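Local coordinates for thymidylate kinase (Ehrlichia chaffeensis, PDB 3LD9), which probably phosphorylates dTMP to dTDP with ATP as the phosphate donor, a step shared by the de novo and salvage routes to dTTP, at residues G33-T36 and Q37-L41. Numbering follows the deposited sequence.
Sequences GKTT and QSHLL. With SO4 (sulfate ion), chain E.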
ATOM      1  N   GLY A  33     -23.465  -5.089 -16.700  1.00 40.53           N
ATOM      2  CA  GLY A  33     -23.570  -6.114 -15.668  1.00 39.72           C
ATOM      3  C   GLY A  33     -22.285  -6.860 -15.330  1.00 38.04           C
ATOM      4  O   GLY A  33     -22.342  -7.867 -14.625  1.00 37.69           O
ATOM      5  N   LYS A  34     -21.127  -6.370 -15.786  1.00 36.51           N
ATOM      6  CA  LYS A  34     -19.834  -7.005 -15.466  1.00 35.74           C
ATOM      7  C   LYS A  34     -19.626  -7.230 -13.972  1.00 33.96           C
ATOM      8  O   LYS A  34     -19.119  -8.264 -13.550  1.00 32.92           O
ATOM      9  CB  LYS A  34     -18.640  -6.133 -15.885  1.00 35.15           C
ATOM     10  CG  LYS A  34     -18.458  -5.845 -17.342  1.00 37.65           C
ATOM     11  CD  LYS A  34     -17.240  -4.944 -17.539  1.00 39.96           C
ATOM     12  CE  LYS A  34     -17.401  -3.542 -16.885  1.00 40.84           C
ATOM     13  NZ  LYS A  34     -17.328  -3.517 -15.318  1.00 41.89           N
ATOM     14  N   THR A  35     -19.901  -6.183 -13.199  1.00 33.19           N
ATOM     15  CA  THR A  35     -19.646  -6.186 -11.764  1.00 31.54           C
ATOM     16  C   THR A  35     -20.521  -7.207 -11.068  1.00 31.06           C
ATOM     17  O   THR A  35     -20.013  -7.993 -10.254  1.00 29.30           O
ATOM     18  CB  THR A  35     -19.845  -4.784 -11.160  1.00 31.87           C
ATOM     19  OG1 THR A  35     -18.807  -3.942 -11.667  1.00 31.55           O
ATOM     20  CG2 THR A  35     -19.781  -4.810  -9.608  1.00 30.53           C
ATOM     21  N   THR A  36     -21.815  -7.210 -11.415  1.00 30.98           N
ATOM     22  CA  THR A  36     -22.789  -8.170 -10.845  1.00 31.09           C
ATOM     23  C   THR A  36     -22.386  -9.597 -11.182  1.00 29.72           C
ATOM     24  O   THR A  36     -22.324 -10.436 -10.287  1.00 29.04           O
ATOM     25  CB  THR A  36     -24.225  -7.894 -11.334  1.00 32.63           C
ATOM     26  OG1 THR A  36     -24.641  -6.627 -10.823  1.00 34.87           O
ATOM     27  CG2 THR A  36     -25.233  -8.974 -10.884  1.00 32.69           C
ATOM     28  N   GLN A  37     -22.082  -9.846 -12.456  1.00 28.70           N
ATOM     29  CA  GLN A  37     -21.698 -11.169 -12.910  1.00 28.06           C
ATOM     30  C   GLN A  37     -20.423 -11.613 -12.239  1.00 28.47           C
ATOM     31  O   GLN A  37     -20.293 -12.800 -11.884  1.00 27.35           O
ATOM     32  CB  GLN A  37     -21.561 -11.214 -14.428  1.00 28.53           C
ATOM     33  CG  GLN A  37     -22.916 -11.051 -15.158  1.00 27.70           C
ATOM     34  CD  GLN A  37     -23.943 -12.125 -14.786  1.00 26.40           C
ATOM     35  OE1 GLN A  37     -23.585 -13.266 -14.502  1.00 27.23           O
ATOM     36  NE2 GLN A  37     -25.207 -11.760 -14.777  1.00 27.49           N
ATOM     37  N   SER A  38     -19.493 -10.675 -12.023  1.00 27.82           N
ATOM     38  CA  SER A  38     -18.257 -11.040 -11.354  1.00 27.91           C
ATOM     39  C   SER A  38     -18.522 -11.455  -9.904  1.00 28.39           C
ATOM     40  O   SER A  38     -17.934 -12.449  -9.439  1.00 27.50           O
ATOM     41  CB  SER A  38     -17.221  -9.917 -11.442  1.00 27.65           C
ATOM     42  OG  SER A  38     -17.608  -8.876 -10.598  1.00 31.13           O
ATOM     43  N   HIS A  39     -19.410 -10.726  -9.204  1.00 28.70           N
ATOM     44  CA  HIS A  39     -19.807 -11.082  -7.820  1.00 29.61           C
ATOM     45  C   HIS A  39     -20.501 -12.438  -7.748  1.00 29.02           C
ATOM     46  O   HIS A  39     -20.209 -13.240  -6.855  1.00 29.02           O
ATOM     47  CB  HIS A  39     -20.740 -10.014  -7.182  1.00 30.89           C
ATOM     48  CG  HIS A  39     -20.007  -8.931  -6.453  1.00 33.37           C
ATOM     49  ND1 HIS A  39     -19.608  -7.756  -7.060  1.00 37.84           N
ATOM     50  CD2 HIS A  39     -19.573  -8.857  -5.171  1.00 36.84           C
ATOM     51  CE1 HIS A  39     -18.958  -7.004  -6.186  1.00 38.20           C
ATOM     52  NE2 HIS A  39     -18.931  -7.644  -5.025  1.00 38.93           N
ATOM     53  N   LEU A  40     -21.402 -12.687  -8.688  1.00 28.02           N
ATOM     54  CA  LEU A  40     -22.155 -13.935  -8.720  1.00 28.80           C
ATOM     55  C   LEU A  40     -21.249 -15.140  -8.955  1.00 27.67           C
ATOM     56  O   LEU A  40     -21.387 -16.151  -8.286  1.00 27.12           O
ATOM     57  CB  LEU A  40     -23.252 -13.888  -9.793  1.00 29.33           C
ATOM     58  CG  LEU A  40     -24.398 -12.904  -9.551  1.00 30.51           C
ATOM     59  CD1 LEU A  40     -25.308 -12.865 -10.779  1.00 30.30           C
ATOM     60  CD2 LEU A  40     -25.200 -13.302  -8.319  1.00 29.81           C
ATOM     61  N   LEU A  41     -20.327 -15.034  -9.908  1.00 27.03           N
ATOM     62  CA  LEU A  41     -19.389 -16.117 -10.141  1.00 26.70           C
ATOM     63  C   LEU A  41     -18.481 -16.349  -8.919  1.00 26.74           C
ATOM     64  O   LEU A  41     -18.160 -17.507  -8.602  1.00 25.29           O
ATOM     65  CB  LEU A  41     -18.543 -15.855 -11.384  1.00 26.32           C
ATOM     66  CG  LEU A  41     -17.628 -17.008 -11.797  1.00 26.23           C
ATOM     67  CD1 LEU A  41     -18.493 -18.262 -12.106  1.00 24.83           C
ATOM     68  CD2 LEU A  41     -16.676 -16.625 -12.977  1.00 24.49           C
TER
HETATM   69  S   SO4 E 300     -21.062  -2.800 -15.260  1.00 46.24           S
HETATM   70  O1  SO4 E 300     -22.515  -2.903 -15.149  1.00 46.17           O
HETATM   71  O2  SO4 E 300     -20.615  -3.499 -16.457  1.00 47.20           O
HETATM   72  O3  SO4 E 300     -20.683  -1.388 -15.364  1.00 47.28           O
HETATM   73  O4  SO4 E 300     -20.370  -3.405 -14.127  1.00 46.06           O
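G33 O accepts Q37 N at 2.9 Å, the opening i to i+4 bond of helix 34-49, whose first turn closes the P-loop (Walker A motif), the predicted ATP-binding loop of this kinase. G33 is the N-cap residue. The backbone ladder continues with S38 N on K34 O, H39 N on T35 O and L40 N on T36 O. T35 O takes three donors: H39 N, S38 OG and H39 ND1. S38 OG comes within 2.6 Å of T35 O; its chi1 of 73° sets the hydroxyl between backbone N and carbonyl carbon, folded back onto the preceding turn. H39 turns its ring edge to the same oxygen, ND1 to T35 O being 3.2 Å, with the oxygen close to the ring plane but the donor well above the carbonyl plane. T35 and H39 lie side by side, the CG2 methyl near ring atoms ND1 and CE1; T36 CG2 meets L40 CD1 at 3.9 Å. S38 and L41 face the sheet, packing on strands 22-27 and 109-113, while Q37 NE2 donates to I209 O in the first turn of helix 208-220. At the helix N-terminus a sulfate, probably from the crystallisation liquor, occupies a site consistent with ATP phosphate binding. Amides of G31, G33, K34 and T35 grip it; D113 holds both K34 NZ and T35 OG1. Bent at chi3 and chi4, the K34 chain curls around the anion, bringing NZ to 3.3 Å from sulfate O4.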